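PDB 2VK9: alpha-toxin from Clostridium novyi, which is a large clostridial toxin of the TcdA/TcdB family, represented here by its catalytic domain, which is built on a GT-A type fold. Local coordinates for residues F287-N292 against D355-L360; E316-E321 against S346-H351; S373-A378 against N511-K516. One frame throughout, in Å; residues are numbered along the deposited sequence.

Interaction 1. Residues F287-N292 against D355-L360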
loop_
_atom_site.group_PDB
_atom_site.type_symbol
_atom_site.label_atom_id
_atom_site.label_comp_id
_atom_site.label_asym_id
_atom_site.label_seq_id
_atom_site.Cartn_x
_atom_site.Cartn_y
_atom_site.Cartn_z
ATOM N N PHE A 287 -1.893 11.045 7.849
ATOM C CA PHE A 287 -0.599 11.505 8.313
ATOM C C PHE A 287 -0.563 13.015 8.286
ATOM O O PHE A 287 -1.401 13.654 7.653
ATOM C CB PHE A 287 0.518 10.936 7.448
ATOM C CG PHE A 287 0.754 9.458 7.642
ATOM C CD1 PHE A 287 -0.139 8.668 8.367
ATOM C CD2 PHE A 287 1.863 8.849 7.069
ATOM C CE1 PHE A 287 0.084 7.298 8.533
ATOM C CE2 PHE A 287 2.091 7.479 7.228
ATOM C CZ PHE A 287 1.200 6.704 7.959
ATOM N N LEU A 288 0.404 13.581 8.991
ATOM C CA LEU A 288 0.555 15.014 9.080
ATOM C C LEU A 288 2.012 15.303 8.864
ATOM O O LEU A 288 2.823 14.383 8.915
ATOM C CB LEU A 288 0.114 15.498 10.456
ATOM C CG LEU A 288 -1.399 15.598 10.664
ATOM C CD1 LEU A 288 -1.737 15.760 12.126
ATOM C CD2 LEU A 288 -1.975 16.750 9.874
ATOM N N PRO A 289 2.359 16.568 8.573
ATOM C CA PRO A 289 3.769 16.931 8.481
ATOM C C PRO A 289 4.572 16.490 9.697
ATOM O O PRO A 289 4.026 16.398 10.793
ATOM C CB PRO A 289 3.748 18.459 8.374
ATOM C CG PRO A 289 2.340 18.873 8.540
ATOM C CD PRO A 289 1.481 17.701 8.256
ATOM N N GLY A 290 5.855 16.210 9.484
ATOM C CA GLY A 290 6.733 15.708 10.536
ATOM C C GLY A 290 6.912 16.656 11.704
ATOM O O GLY A 290 7.124 17.853 11.512
ATOM N N VAL A 291 6.810 16.118 12.916
ATOM C CA VAL A 291 7.018 16.902 14.135
ATOM C C VAL A 291 8.406 16.652 14.711
ATOM O O VAL A 291 8.913 15.526 14.693
ATOM C CB VAL A 291 5.936 16.644 15.226
ATOM C CG1 VAL A 291 4.526 16.840 14.669
ATOM C CG2 VAL A 291 6.071 15.263 15.799
ATOM N N ASN A 292 9.005 17.718 15.225
ATOM C CA ASN A 292 10.321 17.660 15.835
ATOM C C ASN A 292 10.284 17.066 17.254
ATOM O O ASN A 292 10.446 17.790 18.239
ATOM C CB ASN A 292 10.894 19.071 15.874
ATOM C CG ASN A 292 12.393 19.089 15.873
ATOM O OD1 ASN A 292 13.041 18.248 16.500
ATOM N ND2 ASN A 292 12.964 20.059 15.170
ATOM N N ASP A 355 10.102 25.547 14.280
ATOM C CA ASP A 355 11.062 24.755 14.995
ATOM C C ASP A 355 10.387 23.438 15.409
ATOM O O ASP A 355 11.052 22.417 15.612
ATOM C CB ASP A 355 11.534 25.559 16.204
ATOM C CG ASP A 355 12.786 24.995 16.844
ATOM O OD1 ASP A 355 13.215 23.875 16.466
ATOM O OD2 ASP A 355 13.341 25.678 17.744
ATOM N N LEU A 356 9.058 23.467 15.498
ATOM C CA LEU A 356 8.275 22.330 15.979
ATOM C C LEU A 356 7.796 21.411 14.866
ATOM O O LEU A 356 7.882 20.189 14.983
ATOM C CB LEU A 356 7.071 22.832 16.771
ATOM C CG LEU A 356 7.356 23.458 18.134
ATOM C CD1 LEU A 356 6.250 24.426 18.504
ATOM C CD2 LEU A 356 7.505 22.375 19.179
ATOM N N ILE A 357 7.271 22.011 13.800
ATOM C CA ILE A 357 6.780 21.270 12.643
ATOM C C ILE A 357 7.790 21.403 11.513
ATOM O O ILE A 357 8.223 22.506 11.187
ATOM C CB ILE A 357 5.397 21.791 12.154
ATOM C CG1 ILE A 357 4.372 21.869 13.297
ATOM C CG2 ILE A 357 4.869 20.945 11.000
ATOM C CD1 ILE A 357 4.085 20.555 13.996
ATOM N N LEU A 358 8.155 20.272 10.921
ATOM C CA LEU A 358 9.164 20.238 9.871
ATOM C C LEU A 358 8.540 20.333 8.461
ATOM O O LEU A 358 7.509 19.703 8.194
ATOM C CB LEU A 358 10.029 18.978 10.023
ATOM C CG LEU A 358 11.212 19.046 11.008
ATOM C CD1 LEU A 358 10.806 19.399 12.424
ATOM C CD2 LEU A 358 11.995 17.746 11.029
ATOM N N PRO A 359 9.135 21.159 7.571
ATOM C CA PRO A 359 8.723 21.181 6.170
ATOM C C PRO A 359 9.347 20.021 5.413
ATOM O O PRO A 359 10.368 19.499 5.844
ATOM C CB PRO A 359 9.303 22.501 5.664
ATOM C CG PRO A 359 10.501 22.718 6.491
ATOM C CD PRO A 359 10.199 22.141 7.847
ATOM N N LEU A 360 8.751 19.622 4.293
ATOM C CA LEU A 360 9.311 18.525 3.495
ATOM C C LEU A 360 10.678 18.878 2.919
ATOM O O LEU A 360 11.581 18.041 2.899
ATOM C CB LEU A 360 8.362 18.116 2.371
ATOM C CG LEU A 360 7.172 17.240 2.728
ATOM C CD1 LEU A 360 6.184 17.209 1.580
ATOM C CD2 LEU A 360 7.647 15.855 3.065
#
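Val291 and Ile357 sit side by side as a single antiparallel beta bridge, with their CA atoms 4.6 Å apart. They form a non-hydrogen-bonded pair, so the bonds lie one residue out on each side. Leu358 N makes a hydrogen bond to Gly290 O at 2.7 Å. Asn292 N makes another to Leu356 O, also at 2.7 Å.

Asn292 extends the contact with its side chain. Its CB lies beside Leu356 O and against the side chain of Leu358, with Asn292 CB 3.5 Å from Leu358 CD1. CG is turned anti to the backbone N (chi1 -154°), which carries the amide toward the backbone of Asp355. There CG lies near both Asp355 O and Leu358 CD1. At the tip, Asn292 ND2 gives a weak, bent hydrogen bond to Asp355 O at 3.1 Å, with an angle of 127° at the hydrogen.

In the GT-A fold of this domain, residues 287-292 belong to the loop that follows sheet strand 280-283. The bridge joins that loop to the chain around helix 353-356.

The apolar side belongs to Ile357, whose two branches part. Ile357 CG2 meets Pro289 CB at 3.8 Å. Ile357 CD1 meets Val291 CG1, also at 3.8 Å. Phe123 of helix 111-123 and Ile318 of helix 307-321 also pack on Ile357.

Interaction 2. Residues E316-E321 against S346-H351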
loop_
_atom_site.group_PDB
_atom_site.type_symbol
_atom_site.label_atom_id
_atom_site.label_comp_id
_atom_site.label_asym_id
_atom_site.label_seq_id
_atom_site.Cartn_x
_atom_site.Cartn_y
_atom_site.Cartn_z
ATOM N N GLU A 316 -0.905 17.054 20.064
ATOM C CA GLU A 316 -2.124 17.731 20.526
ATOM C C GLU A 316 -1.796 19.078 21.182
ATOM O O GLU A 316 -2.539 20.057 21.033
ATOM C CB GLU A 316 -2.893 16.858 21.514
ATOM C CG GLU A 316 -3.317 15.513 20.959
ATOM C CD GLU A 316 -4.002 14.633 21.988
ATOM O OE1 GLU A 316 -3.837 14.858 23.208
ATOM O OE2 GLU A 316 -4.707 13.697 21.571
ATOM N N ALA A 317 -0.670 19.113 21.892
ATOM C CA ALA A 317 -0.184 20.323 22.537
ATOM C C ALA A 317 0.238 21.357 21.515
ATOM O O ALA A 317 -0.131 22.523 21.626
ATOM C CB ALA A 317 0.972 19.999 23.456
ATOM N N ILE A 318 1.013 20.933 20.522
ATOM C CA ILE A 318 1.406 21.833 19.452
ATOM C C ILE A 318 0.166 22.322 18.738
ATOM O O ILE A 318 -0.038 23.525 18.623
ATOM C CB ILE A 318 2.361 21.175 18.440
ATOM C CG1 ILE A 318 3.663 20.764 19.137
ATOM C CG2 ILE A 318 2.643 22.140 17.291
ATOM C CD1 ILE A 318 4.528 19.822 18.349
ATOM N N ALA A 319 -0.672 21.385 18.289
ATOM C CA ALA A 319 -1.868 21.720 17.512
ATOM C C ALA A 319 -2.672 22.790 18.221
ATOM O O ALA A 319 -3.050 23.790 17.609
ATOM C CB ALA A 319 -2.719 20.488 17.251
ATOM N N ASN A 320 -2.888 22.587 19.521
ATOM C CA ASN A 320 -3.718 23.480 20.333
ATOM C C ASN A 320 -3.079 24.816 20.719
ATOM O O ASN A 320 -3.618 25.873 20.389
ATOM C CB ASN A 320 -4.239 22.744 21.566
ATOM C CG ASN A 320 -5.414 21.844 21.243
ATOM O OD1 ASN A 320 -6.524 22.325 21.030
ATOM N ND2 ASN A 320 -5.178 20.533 21.194
ATOM N N GLU A 321 -1.942 24.779 21.405
ATOM C CA GLU A 321 -1.277 26.017 21.806
ATOM C C GLU A 321 -0.920 26.909 20.626
ATOM O O GLU A 321 -1.100 28.125 20.687
ATOM C CB GLU A 321 -0.026 25.729 22.647
ATOM C CG GLU A 321 -0.331 25.258 24.077
ATOM C CD GLU A 321 -1.283 26.194 24.819
ATOM O OE1 GLU A 321 -0.863 27.335 25.132
ATOM O OE2 GLU A 321 -2.446 25.787 25.078
ATOM N N SER A 346 4.059 24.635 28.204
ATOM C CA SER A 346 4.991 25.750 28.342
ATOM C C SER A 346 6.181 25.578 27.402
ATOM O O SER A 346 6.748 26.565 26.928
ATOM C CB SER A 346 5.479 25.887 29.783
ATOM O OG SER A 346 6.312 24.795 30.120
ATOM N N PHE A 347 6.558 24.327 27.140
ATOM C CA PHE A 347 7.639 24.034 26.205
ATOM C C PHE A 347 7.239 24.417 24.788
ATOM O O PHE A 347 8.038 24.971 24.036
ATOM C CB PHE A 347 8.020 22.558 26.251
ATOM C CG PHE A 347 9.373 22.281 25.687
ATOM C CD1 PHE A 347 10.493 22.272 26.522
ATOM C CD2 PHE A 347 9.541 22.060 24.318
ATOM C CE1 PHE A 347 11.767 22.030 26.008
ATOM C CE2 PHE A 347 10.806 21.817 23.786
ATOM C CZ PHE A 347 11.926 21.803 24.634
ATOM N N VAL A 348 5.995 24.107 24.438
ATOM C CA VAL A 348 5.421 24.478 23.154
ATOM C C VAL A 348 5.408 25.996 22.970
ATOM O O VAL A 348 5.884 26.497 21.955
ATOM C CB VAL A 348 3.997 23.887 22.982
ATOM C CG1 VAL A 348 3.305 24.458 21.750
ATOM C CG2 VAL A 348 4.062 22.368 22.893
ATOM N N ARG A 349 4.888 26.730 23.953
ATOM C CA ARG A 349 4.723 28.179 23.786
ATOM C C ARG A 349 6.038 28.970 23.770
ATOM O O ARG A 349 6.070 30.108 23.299
ATOM C CB ARG A 349 3.690 28.775 24.764
ATOM C CG ARG A 349 4.025 28.667 26.240
ATOM C CD ARG A 349 3.073 29.518 27.101
ATOM N NE ARG A 349 2.691 28.813 28.326
ATOM C CZ ARG A 349 1.598 28.063 28.445
ATOM N NH1 ARG A 349 0.759 27.932 27.427
ATOM N NH2 ARG A 349 1.338 27.446 29.585
ATOM N N ASN A 350 7.116 28.357 24.252
ATOM C CA ASN A 350 8.435 29.002 24.249
ATOM C C ASN A 350 9.332 28.621 23.063
ATOM O O ASN A 350 10.465 29.091 22.958
ATOM C CB ASN A 350 9.155 28.752 25.580
ATOM C CG ASN A 350 8.540 29.537 26.730
ATOM O OD1 ASN A 350 8.243 28.979 27.790
ATOM N ND2 ASN A 350 8.338 30.840 26.520
ATOM N N HIS A 351 8.811 27.777 22.175
ATOM C CA HIS A 351 9.503 27.412 20.943
ATOM C C HIS A 351 8.782 27.959 19.720
ATOM O O HIS A 351 7.562 28.081 19.724
ATOM C CB HIS A 351 9.652 25.896 20.843
ATOM C CG HIS A 351 10.792 25.350 21.649
ATOM N ND1 HIS A 351 11.878 24.723 21.073
ATOM C CD2 HIS A 351 11.024 25.352 22.984
ATOM C CE1 HIS A 351 12.724 24.355 22.019
ATOM N NE2 HIS A 351 12.231 24.726 23.186
#
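Two helical segments meet here, and their backbones come closest at Ile318 and Val348, whose CA atoms are 6.1 Å apart. Glu321 and Arg349 are the next pair, with 6.7 Å between their CA atoms. Residues 316-321 lie on helix 307-321, and residues 346-349 on helix 338-349.

Val348 is the apolar centre. Its CG1 is anti to the backbone N (chi1 171°), and the two methyls divide the work. Val348 CG1 presses on Glu321 CB at 3.7 Å and lies near the carbonyl of Ala317. Val348 CG2 touches Ala317 CB at 3.9 Å and Ile318 CG1 at 4.1 Å. The Ile318 and Val348 side chains meet at about a right angle. Leu345, one turn back on helix 338-349, also packs on Ala317 and Glu321.

Beside this apolar patch, Glu321 and Arg349 form a salt bridge, Glu321 OE1 to Arg349 NH1 at 2.9 Å. OE1 comes to the guanidinium edge, in its plane. The carboxylate is turned 80° to that plane, and OE1 alone makes the bridge. Glu321 reaches NH1 through a bend at chi2 (-52°). Arg349 also has a weak, long ion pair with Glu342.

The arrangement is a helix-helix contact within the catalytic domain, consistent with the helical additions that large clostridial toxins carry around a GT-A core.

Interaction 3. Residues S373-A378 against N511-K516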
loop_
_atom_site.group_PDB
_atom_site.type_symbol
_atom_site.label_atom_id
_atom_site.label_comp_id
_atom_site.label_asym_id
_atom_site.label_seq_id
_atom_site.Cartn_x
_atom_site.Cartn_y
_atom_site.Cartn_z
ATOM N N SER A 373 7.349 4.758 3.880
ATOM C CA SER A 373 7.124 4.780 5.313
ATOM C C SER A 373 7.359 3.375 5.835
ATOM O O SER A 373 7.057 2.389 5.155
ATOM C CB SER A 373 5.707 5.236 5.634
ATOM O OG SER A 373 4.793 4.743 4.669
ATOM N N ARG A 374 7.938 3.291 7.026
ATOM C CA ARG A 374 8.159 2.010 7.666
ATOM C C ARG A 374 7.704 2.085 9.102
ATOM O O ARG A 374 8.396 2.632 9.960
ATOM C CB ARG A 374 9.620 1.580 7.558
ATOM C CG ARG A 374 9.834 0.463 6.564
ATOM C CD ARG A 374 11.294 0.173 6.298
ATOM N NE ARG A 374 12.114 0.145 7.513
ATOM C CZ ARG A 374 12.400 -0.944 8.218
ATOM N NH1 ARG A 374 11.934 -2.136 7.856
ATOM N NH2 ARG A 374 13.160 -0.830 9.296
ATOM N N LEU A 375 6.519 1.542 9.347
ATOM C CA LEU A 375 5.882 1.639 10.650
ATOM C C LEU A 375 6.012 0.351 11.445
ATOM O O LEU A 375 6.062 -0.746 10.876
ATOM C CB LEU A 375 4.401 1.976 10.480
ATOM C CG LEU A 375 4.017 3.305 9.825
ATOM C CD1 LEU A 375 2.529 3.320 9.535
ATOM C CD2 LEU A 375 4.432 4.477 10.705
ATOM N N LYS A 376 6.040 0.490 12.768
ATOM C CA LYS A 376 6.080 -0.668 13.664
ATOM C C LYS A 376 4.788 -1.486 13.568
ATOM O O LYS A 376 3.693 -0.933 13.348
ATOM C CB LYS A 376 6.386 -0.245 15.110
ATOM C CG LYS A 376 7.805 0.361 15.278
ATOM C CD LYS A 376 8.205 0.577 16.738
ATOM C CE LYS A 376 7.551 1.825 17.336
ATOM N NZ LYS A 376 7.489 1.735 18.829
ATOM N N ALA A 377 4.939 -2.808 13.695
ATOM C CA ALA A 377 3.803 -3.727 13.620
ATOM C C ALA A 377 3.577 -4.378 14.988
ATOM O O ALA A 377 4.206 -3.967 15.988
ATOM C CB ALA A 377 4.042 -4.786 12.523
ATOM N N ALA A 378 2.678 -5.376 15.020
ATOM C CA ALA A 378 2.329 -6.134 16.242
ATOM C C ALA A 378 3.531 -6.477 17.150
ATOM O O ALA A 378 3.507 -6.198 18.356
ATOM C CB ALA A 378 1.540 -7.408 15.877
ATOM N N ASN A 511 11.389 12.359 9.923
ATOM C CA ASN A 511 11.196 13.796 9.882
ATOM C C ASN A 511 10.240 14.238 8.777
ATOM O O ASN A 511 9.805 15.378 8.754
ATOM C CB ASN A 511 12.548 14.479 9.681
ATOM C CG ASN A 511 13.541 14.127 10.764
ATOM O OD1 ASN A 511 13.174 13.957 11.930
ATOM N ND2 ASN A 511 14.809 14.008 10.385
ATOM N N LEU A 512 9.936 13.329 7.858
ATOM C CA LEU A 512 9.160 13.626 6.664
ATOM C C LEU A 512 7.654 13.496 6.879
ATOM O O LEU A 512 6.873 14.062 6.131
ATOM C CB LEU A 512 9.607 12.710 5.527
ATOM C CG LEU A 512 10.534 13.176 4.392
ATOM C CD1 LEU A 512 11.372 14.413 4.707
ATOM C CD2 LEU A 512 11.414 12.012 3.960
ATOM N N TYR A 513 7.245 12.753 7.899
ATOM C CA TYR A 513 5.826 12.569 8.180
ATOM C C TYR A 513 5.608 12.233 9.648
ATOM O O TYR A 513 6.485 11.668 10.307
ATOM C CB TYR A 513 5.232 11.458 7.304
ATOM C CG TYR A 513 5.766 10.097 7.673
ATOM C CD1 TYR A 513 6.986 9.654 7.168
ATOM C CD2 TYR A 513 5.068 9.262 8.552
ATOM C CE1 TYR A 513 7.495 8.423 7.514
ATOM C CE2 TYR A 513 5.575 8.020 8.905
ATOM C CZ TYR A 513 6.791 7.610 8.378
ATOM O OH TYR A 513 7.323 6.388 8.706
ATOM N N PHE A 514 4.421 12.580 10.136
ATOM C CA PHE A 514 3.976 12.220 11.472
ATOM C C PHE A 514 2.776 11.290 11.338
ATOM O O PHE A 514 1.816 11.617 10.645
ATOM C CB PHE A 514 3.613 13.488 12.243
ATOM C CG PHE A 514 3.229 13.252 13.676
ATOM C CD1 PHE A 514 4.107 12.631 14.560
ATOM C CD2 PHE A 514 1.998 13.684 14.149
ATOM C CE1 PHE A 514 3.756 12.426 15.887
ATOM C CE2 PHE A 514 1.637 13.485 15.467
ATOM C CZ PHE A 514 2.520 12.857 16.343
ATOM N N SER A 515 2.838 10.132 11.991
ATOM C CA SER A 515 1.797 9.102 11.866
ATOM C C SER A 515 0.993 8.850 13.155
ATOM O O SER A 515 0.083 8.019 13.176
ATOM C CB SER A 515 2.408 7.792 11.347
ATOM O OG SER A 515 3.371 7.284 12.253
ATOM N N LYS A 516 1.318 9.564 14.227
ATOM C CA LYS A 516 0.634 9.346 15.496
ATOM C C LYS A 516 -0.526 10.329 15.643
ATOM O O LYS A 516 -0.528 11.210 16.509
ATOM C CB LYS A 516 1.610 9.437 16.676
ATOM C CG LYS A 516 2.934 8.681 16.510
ATOM C CD LYS A 516 2.741 7.225 16.072
ATOM C CE LYS A 516 4.006 6.385 16.253
ATOM N NZ LYS A 516 5.272 7.144 16.048
#
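Tyr513 reaches out to the edge of the central GT-A sheet, with its hydroxyl end against Ser373. Strand 371-376 is the outermost strand on this side, hydrogen-bonded to strand 382-391. The loop before helix 518-523 lies beside it. No hydrogen bond crosses between the two segments.

The Tyr513 ring is thrown toward the strand by a chi1 of 68°, which puts CG between the backbone N and the carbonyl carbon. Its phenol end meets two side chains of the strand. On the CE1 side, Ser373 CB comes in obliquely, 3.7 Å from Tyr513 OH. On the CE2 side, Leu375 CD2 lies at the ring edge, near its plane, 4.1 Å from Tyr513 CE2. Tyr513 OH also lies 3.6 Å from the backbone N of Arg374. Of the aromatic neighbours of this ring, Phe388 is the more tilted, while Phe287 lies nearly parallel to it, with planes about 15° apart, and also packs on Leu375 and Ser515.

Leu375 is the second bridging side chain. Its CG is anti to the carbonyl carbon (chi1 -63°), and CD2 is the methyl that does the touching. CD2 is shared between the tyrosine edge and Ser515.

The two serines use CB and OG differently. Ser373 offers its CB to the tyrosine, while its OG hydrogen-bonds to Ser385 O on the neighbouring strand. Ser515 turns its OG to the leucine, with Ser515 OG 3.4 Å from Leu375 CD2.

Overall arrangement
From the N terminus, the chain first passes residues 287-292, one side of interaction 1. It then enters helix 307-321. Interaction 2 closes the first loop, between that helix and helix 338-349. This loop is nested inside the larger one that interaction 1 closes around helix 353-356. Interaction 3 follows in series, closing a long loop from strand 371-376 to residues 511-516. No loops cross. Interactions 1 and 2 touch through Ile318, which packs on Leu356 and Ile357. Interactions 1 and 3 touch at Phe514, whose N probably hydrogen-bonds to Leu288 O. Interaction 1 thus lies between the helix pair of interaction 2, met through 355-360, and the 511-516 loop, met through 287-292. Interactions 2 and 3 do not touch.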